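Local coordinates for protein nucleoside permease NupG (Escherichia coli K-12, PDB 7DLA) that carries purine and pyrimidine nucleosides across the bacterial inner membrane in symport with protons, driven by the proton motive force, at residues M284-F298 with L311-F325. The protein carries 1 engineered substitution. Sequence-based numbering, arbitrary orientation.
Sequences MMISIVAWILRFALF and LVLSMIVYGCAFAFF. Engineered in segment 311-325: A323 (natural residue Asp).
R294 and S314 are joined by two hydrogen bonds. R294 NH1 donates to S314 OG with an N-H...O angle of 144°, the oxygen tilted from the guanidinium plane, and S314 OG donates to R294 O, 3.1 Å away, from above the carbonyl plane; that oxygen also accepts from F298 N. The guanidinium lies between two side chains: F298 CE1 sits over one face toward its rim, and Y318 CB over the centre of the other. Bent at chi2, the R294 chain reaches across to the facing helix, slightly toward its own C-terminal side, and brings NH1 to the serine. NH2 is hydrogen-bonded to T227 and S260, while Y318 OH bonds to N228. Replacing R294 by an alanine is likely to leave S314 OG without its NH1 donor, T227 and S260 without their NH2 partner, and a gap between F298 and Y318.

Both segments belong to membrane-spanning helices of this major facilitator superfamily transporter, consecutive in sequence and running roughly antiparallel, the N-to-C directions of the two segments at 142° and their axes 7.7 Å apart at closest approach. Small residues mark the close packing midway: A290 CB and A321 CB are 3.7 Å apart, and A321 CB also stands over the W291 five-membered ring, 8° off its normal, a CH-pi contact. Nearer the cytoplasmic end, M284 SD lies obliquely 4.4 Å from the F325 ring centroid, a Met-aromatic contact.

In contrast to the buried packing of A290, A321 and W291, L293 and L313 lie on the surface and meet the other helix through few atoms, L293 by its CB against V317 CG1 (4.1 Å) and L313 by its CB against L297 CD1 (3.5 Å).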
loop_
_atom_site.group_PDB
_atom_site.type_symbol
_atom_site.label_atom_id
_atom_site.label_comp_id
_atom_site.label_asym_id
_atom_site.label_seq_id
_atom_site.Cartn_x
_atom_site.Cartn_y
_atom_site.Cartn_z
ATOM N N MET A 284 -4.862 -9.957 -15.547
ATOM C CA MET A 284 -4.708 -8.502 -15.528
ATOM C C MET A 284 -5.984 -7.786 -15.985
ATOM O O MET A 284 -6.340 -6.716 -15.461
ATOM C CB MET A 284 -3.515 -8.096 -16.398
ATOM C CG MET A 284 -2.220 -7.779 -15.622
ATOM S SD MET A 284 -0.878 -7.126 -16.670
ATOM C CE MET A 284 -0.870 -8.381 -17.958
ATOM N N MET A 285 -6.696 -8.365 -16.950
ATOM C CA MET A 285 -7.959 -7.776 -17.368
ATOM C C MET A 285 -8.998 -7.864 -16.263
ATOM O O MET A 285 -9.802 -6.942 -16.097
ATOM C CB MET A 285 -8.481 -8.468 -18.621
ATOM C CG MET A 285 -9.652 -7.763 -19.326
ATOM S SD MET A 285 -9.193 -6.231 -20.196
ATOM C CE MET A 285 -10.713 -5.290 -20.090
ATOM N N ILE A 286 -9.022 -8.976 -15.518
ATOM C CA ILE A 286 -9.977 -9.099 -14.413
ATOM C C ILE A 286 -9.702 -8.011 -13.384
ATOM O O ILE A 286 -10.618 -7.441 -12.777
ATOM C CB ILE A 286 -9.908 -10.497 -13.768
ATOM C CG1 ILE A 286 -10.072 -11.601 -14.796
ATOM C CG2 ILE A 286 -11.095 -10.691 -12.888
ATOM C CD1 ILE A 286 -9.792 -12.990 -14.257
ATOM N N SER A 287 -8.429 -7.691 -13.191
ATOM C CA SER A 287 -8.095 -6.596 -12.290
ATOM C C SER A 287 -8.651 -5.274 -12.806
ATOM O O SER A 287 -9.320 -4.526 -12.078
ATOM C CB SER A 287 -6.581 -6.517 -12.110
ATOM O OG SER A 287 -6.165 -5.181 -11.924
ATOM N N ILE A 288 -8.375 -4.963 -14.065
ATOM C CA ILE A 288 -8.777 -3.664 -14.592
ATOM C C ILE A 288 -10.297 -3.511 -14.598
ATOM O O ILE A 288 -10.828 -2.430 -14.333
ATOM C CB ILE A 288 -8.179 -3.476 -15.990
ATOM C CG1 ILE A 288 -6.781 -2.900 -15.877
ATOM C CG2 ILE A 288 -9.041 -2.574 -16.810
ATOM C CD1 ILE A 288 -6.037 -3.015 -17.147
ATOM N N VAL A 289 -11.021 -4.575 -14.916
ATOM C CA VAL A 289 -12.477 -4.491 -14.887
ATOM C C VAL A 289 -12.970 -4.370 -13.450
ATOM O O VAL A 289 -13.912 -3.609 -13.152
ATOM C CB VAL A 289 -13.082 -5.706 -15.620
ATOM C CG1 VAL A 289 -14.570 -5.885 -15.303
ATOM C CG2 VAL A 289 -12.873 -5.539 -17.099
ATOM N N ALA A 290 -12.329 -5.094 -12.527
ATOM C CA ALA A 290 -12.748 -5.038 -11.132
ATOM C C ALA A 290 -12.634 -3.622 -10.565
ATOM O O ALA A 290 -13.463 -3.216 -9.748
ATOM C CB ALA A 290 -11.929 -6.035 -10.308
ATOM N N TRP A 291 -11.613 -2.860 -10.979
ATOM C CA TRP A 291 -11.515 -1.480 -10.495
ATOM C C TRP A 291 -12.728 -0.651 -10.906
ATOM O O TRP A 291 -13.219 0.185 -10.126
ATOM C CB TRP A 291 -10.231 -0.808 -10.978
ATOM C CG TRP A 291 -9.037 -1.152 -10.158
ATOM C CD1 TRP A 291 -7.962 -1.911 -10.527
ATOM C CD2 TRP A 291 -8.820 -0.790 -8.782
ATOM N NE1 TRP A 291 -7.070 -2.011 -9.470
ATOM C CE2 TRP A 291 -7.579 -1.336 -8.393
ATOM C CE3 TRP A 291 -9.554 -0.046 -7.845
ATOM C CZ2 TRP A 291 -7.058 -1.166 -7.107
ATOM C CZ3 TRP A 291 -9.031 0.124 -6.559
ATOM C CH2 TRP A 291 -7.797 -0.434 -6.204
ATOM N N ILE A 292 -13.205 -0.845 -12.136
ATOM C CA ILE A 292 -14.435 -0.186 -12.571
ATOM C C ILE A 292 -15.537 -0.481 -11.575
ATOM O O ILE A 292 -16.146 0.435 -11.001
ATOM C CB ILE A 292 -14.852 -0.663 -13.972
ATOM C CG1 ILE A 292 -13.752 -0.410 -14.996
ATOM C CG2 ILE A 292 -16.176 0.007 -14.382
ATOM C CD1 ILE A 292 -14.087 -0.960 -16.356
ATOM N N LEU A 293 -15.808 -1.782 -11.389
ATOM C CA LEU A 293 -16.878 -2.199 -10.481
ATOM C C LEU A 293 -16.709 -1.603 -9.086
ATOM O O LEU A 293 -17.683 -1.160 -8.461
ATOM C CB LEU A 293 -16.911 -3.706 -10.381
ATOM C CG LEU A 293 -17.734 -4.509 -11.349
ATOM C CD1 LEU A 293 -17.053 -5.849 -11.439
ATOM C CD2 LEU A 293 -19.116 -4.677 -10.771
ATOM N N ARG A 294 -15.479 -1.593 -8.583
ATOM C CA ARG A 294 -15.196 -1.060 -7.259
ATOM C C ARG A 294 -15.659 0.391 -7.166
ATOM O O ARG A 294 -16.543 0.729 -6.360
ATOM C CB ARG A 294 -13.690 -1.199 -6.996
ATOM C CG ARG A 294 -13.176 -1.247 -5.555
ATOM C CD ARG A 294 -13.340 0.060 -4.797
ATOM N NE ARG A 294 -12.596 0.063 -3.532
ATOM C CZ ARG A 294 -12.933 -0.556 -2.405
ATOM N NH1 ARG A 294 -14.051 -1.273 -2.326
ATOM N NH2 ARG A 294 -12.125 -0.449 -1.355
ATOM N N PHE A 295 -15.102 1.256 -8.027
ATOM C CA PHE A 295 -15.457 2.676 -7.977
ATOM C C PHE A 295 -16.940 2.901 -8.288
ATOM O O PHE A 295 -17.572 3.788 -7.703
ATOM C CB PHE A 295 -14.595 3.471 -8.949
ATOM C CG PHE A 295 -13.123 3.477 -8.613
ATOM C CD1 PHE A 295 -12.665 3.966 -7.405
ATOM C CD2 PHE A 295 -12.186 3.032 -9.549
ATOM C CE1 PHE A 295 -11.307 3.991 -7.111
ATOM C CE2 PHE A 295 -10.829 3.053 -9.263
ATOM C CZ PHE A 295 -10.393 3.532 -8.032
ATOM N N ALA A 296 -17.518 2.110 -9.200
ATOM C CA ALA A 296 -18.945 2.220 -9.493
ATOM C C ALA A 296 -19.796 1.913 -8.265
ATOM O O ALA A 296 -20.795 2.596 -8.008
ATOM C CB ALA A 296 -19.314 1.282 -10.634
ATOM N N LEU A 297 -19.413 0.891 -7.494
ATOM C CA LEU A 297 -20.188 0.521 -6.315
ATOM C C LEU A 297 -20.037 1.541 -5.169
ATOM O O LEU A 297 -20.977 1.747 -4.381
ATOM C CB LEU A 297 -19.787 -0.890 -5.884
ATOM C CG LEU A 297 -20.334 -2.032 -6.732
ATOM C CD1 LEU A 297 -19.784 -3.319 -6.253
ATOM C CD2 LEU A 297 -21.841 -2.107 -6.667
ATOM N N PHE A 298 -18.859 2.166 -5.061
ATOM C CA PHE A 298 -18.667 3.303 -4.158
ATOM C C PHE A 298 -19.545 4.486 -4.539
ATOM O O PHE A 298 -20.069 5.184 -3.662
ATOM C CB PHE A 298 -17.197 3.706 -4.184
ATOM C CG PHE A 298 -16.413 3.230 -3.016
ATOM C CD1 PHE A 298 -16.563 1.944 -2.541
ATOM C CD2 PHE A 298 -15.391 4.022 -2.499
ATOM C CE1 PHE A 298 -15.798 1.503 -1.488
ATOM C CE2 PHE A 298 -14.607 3.582 -1.466
ATOM C CZ PHE A 298 -14.810 2.324 -0.957
ATOM N N LEU A 311 -21.899 -1.299 -1.102
ATOM C CA LEU A 311 -20.619 -0.931 -0.505
ATOM C C LEU A 311 -19.789 -2.162 -0.141
ATOM O O LEU A 311 -18.577 -2.205 -0.395
ATOM C CB LEU A 311 -20.881 -0.070 0.724
ATOM C CG LEU A 311 -21.196 1.394 0.478
ATOM C CD1 LEU A 311 -21.225 2.089 1.818
ATOM C CD2 LEU A 311 -20.160 2.031 -0.393
ATOM N N VAL A 312 -20.432 -3.180 0.440
ATOM C CA VAL A 312 -19.735 -4.408 0.831
ATOM C C VAL A 312 -19.257 -5.172 -0.402
ATOM O O VAL A 312 -18.141 -5.720 -0.426
ATOM C CB VAL A 312 -20.660 -5.269 1.712
ATOM C CG1 VAL A 312 -20.228 -6.732 1.707
ATOM C CG2 VAL A 312 -20.699 -4.712 3.117
ATOM N N LEU A 313 -20.120 -5.248 -1.425
ATOM C CA LEU A 313 -19.736 -5.757 -2.735
ATOM C C LEU A 313 -18.467 -5.105 -3.238
ATOM O O LEU A 313 -17.552 -5.789 -3.711
ATOM C CB LEU A 313 -20.879 -5.538 -3.713
ATOM C CG LEU A 313 -21.781 -6.719 -4.036
ATOM C CD1 LEU A 313 -22.315 -7.407 -2.817
ATOM C CD2 LEU A 313 -22.929 -6.117 -4.799
ATOM N N SER A 314 -18.400 -3.782 -3.154
ATOM C CA SER A 314 -17.184 -3.091 -3.553
ATOM C C SER A 314 -15.980 -3.589 -2.772
ATOM O O SER A 314 -14.932 -3.881 -3.356
ATOM C CB SER A 314 -17.323 -1.586 -3.369
ATOM O OG SER A 314 -16.107 -0.950 -3.732
ATOM N N MET A 315 -16.083 -3.622 -1.441
ATOM C CA MET A 315 -14.996 -4.210 -0.650
ATOM C C MET A 315 -14.473 -5.522 -1.213
ATOM O O MET A 315 -13.268 -5.669 -1.451
ATOM C CB MET A 315 -15.429 -4.408 0.797
ATOM C CG MET A 315 -15.432 -3.192 1.608
ATOM S SD MET A 315 -16.243 -1.724 1.030
ATOM C CE MET A 315 -14.832 -0.630 1.103
ATOM N N ILE A 316 -15.374 -6.487 -1.413
ATOM C CA ILE A 316 -14.977 -7.791 -1.953
ATOM C C ILE A 316 -14.234 -7.613 -3.279
ATOM O O ILE A 316 -13.157 -8.183 -3.499
ATOM C CB ILE A 316 -16.211 -8.688 -2.147
ATOM C CG1 ILE A 316 -16.920 -8.970 -0.816
ATOM C CG2 ILE A 316 -15.778 -9.986 -2.852
ATOM C CD1 ILE A 316 -16.055 -9.634 0.151
ATOM N N VAL A 317 -14.809 -6.811 -4.182
ATOM C CA VAL A 317 -14.193 -6.606 -5.490
ATOM C C VAL A 317 -12.805 -6.008 -5.359
ATOM O O VAL A 317 -11.925 -6.244 -6.209
ATOM C CB VAL A 317 -15.092 -5.746 -6.400
ATOM C CG1 VAL A 317 -14.663 -5.907 -7.822
ATOM C CG2 VAL A 317 -16.497 -6.243 -6.349
ATOM N N TYR A 318 -12.579 -5.249 -4.298
ATOM C CA TYR A 318 -11.293 -4.582 -4.133
ATOM C C TYR A 318 -10.140 -5.579 -4.099
ATOM O O TYR A 318 -9.033 -5.270 -4.547
ATOM C CB TYR A 318 -11.296 -3.755 -2.842
ATOM C CG TYR A 318 -9.936 -3.252 -2.448
ATOM C CD1 TYR A 318 -9.404 -2.107 -3.018
ATOM C CD2 TYR A 318 -9.161 -3.949 -1.554
ATOM C CE1 TYR A 318 -8.150 -1.653 -2.657
ATOM C CE2 TYR A 318 -7.914 -3.515 -1.198
ATOM C CZ TYR A 318 -7.411 -2.373 -1.743
ATOM O OH TYR A 318 -6.156 -1.968 -1.352
ATOM N N GLY A 319 -10.370 -6.766 -3.547
ATOM C CA GLY A 319 -9.251 -7.649 -3.282
ATOM C C GLY A 319 -8.665 -8.212 -4.557
ATOM O O GLY A 319 -7.453 -8.157 -4.786
ATOM N N CYS A 320 -9.520 -8.788 -5.392
ATOM C CA CYS A 320 -9.116 -9.108 -6.749
ATOM C C CYS A 320 -8.498 -7.891 -7.432
ATOM O O CYS A 320 -7.343 -7.930 -7.862
ATOM C CB CYS A 320 -10.329 -9.633 -7.508
ATOM S SG CYS A 320 -10.221 -9.393 -9.228
ATOM N N ALA A 321 -9.237 -6.773 -7.489
ATOM C CA ALA A 321 -8.737 -5.580 -8.176
ATOM C C ALA A 321 -7.296 -5.230 -7.796
ATOM O O ALA A 321 -6.479 -4.921 -8.666
ATOM C CB ALA A 321 -9.653 -4.394 -7.889
ATOM N N PHE A 322 -6.959 -5.287 -6.504
ATOM C CA PHE A 322 -5.649 -4.851 -6.011
ATOM C C PHE A 322 -4.579 -5.935 -6.132
ATOM O O PHE A 322 -3.427 -5.629 -6.464
ATOM C CB PHE A 322 -5.774 -4.345 -4.552
ATOM C CG PHE A 322 -4.504 -3.711 -3.995
ATOM C CD1 PHE A 322 -3.390 -4.476 -3.664
ATOM C CD2 PHE A 322 -4.391 -2.337 -3.907
ATOM C CE1 PHE A 322 -2.211 -3.881 -3.184
ATOM C CE2 PHE A 322 -3.217 -1.743 -3.438
ATOM C CZ PHE A 322 -2.126 -2.517 -3.078
ATOM N N ALA A 323 -4.922 -7.197 -5.884
ATOM C CA ALA A 323 -3.904 -8.236 -5.921
ATOM C C ALA A 323 -3.576 -8.653 -7.357
ATOM O O ALA A 323 -2.391 -8.811 -7.717
ATOM C CB ALA A 323 -4.373 -9.438 -5.100
ATOM N N PHE A 324 -4.614 -8.824 -8.179
ATOM C CA PHE A 324 -4.436 -9.485 -9.458
ATOM C C PHE A 324 -3.469 -8.713 -10.340
ATOM O O PHE A 324 -2.541 -9.293 -10.912
ATOM C CB PHE A 324 -5.780 -9.677 -10.159
ATOM C CG PHE A 324 -6.589 -10.795 -9.596
ATOM C CD1 PHE A 324 -6.453 -11.163 -8.266
ATOM C CD2 PHE A 324 -7.414 -11.552 -10.412
ATOM C CE1 PHE A 324 -7.159 -12.235 -7.736
ATOM C CE2 PHE A 324 -8.131 -12.626 -9.892
ATOM C CZ PHE A 324 -8.003 -12.960 -8.545
ATOM N N PHE A 325 -3.655 -7.399 -10.466
ATOM C CA PHE A 325 -2.805 -6.690 -11.412
ATOM C C PHE A 325 -1.344 -6.798 -11.010
ATOM O O PHE A 325 -0.475 -6.983 -11.858
ATOM C CB PHE A 325 -3.182 -5.213 -11.544
ATOM C CG PHE A 325 -2.425 -4.508 -12.665
ATOM C CD1 PHE A 325 -2.784 -4.703 -14.003
ATOM C CD2 PHE A 325 -1.298 -3.741 -12.396
ATOM C CE1 PHE A 325 -2.074 -4.089 -15.034
ATOM C CE2 PHE A 325 -0.589 -3.124 -13.431
ATOM C CZ PHE A 325 -0.978 -3.298 -14.745
#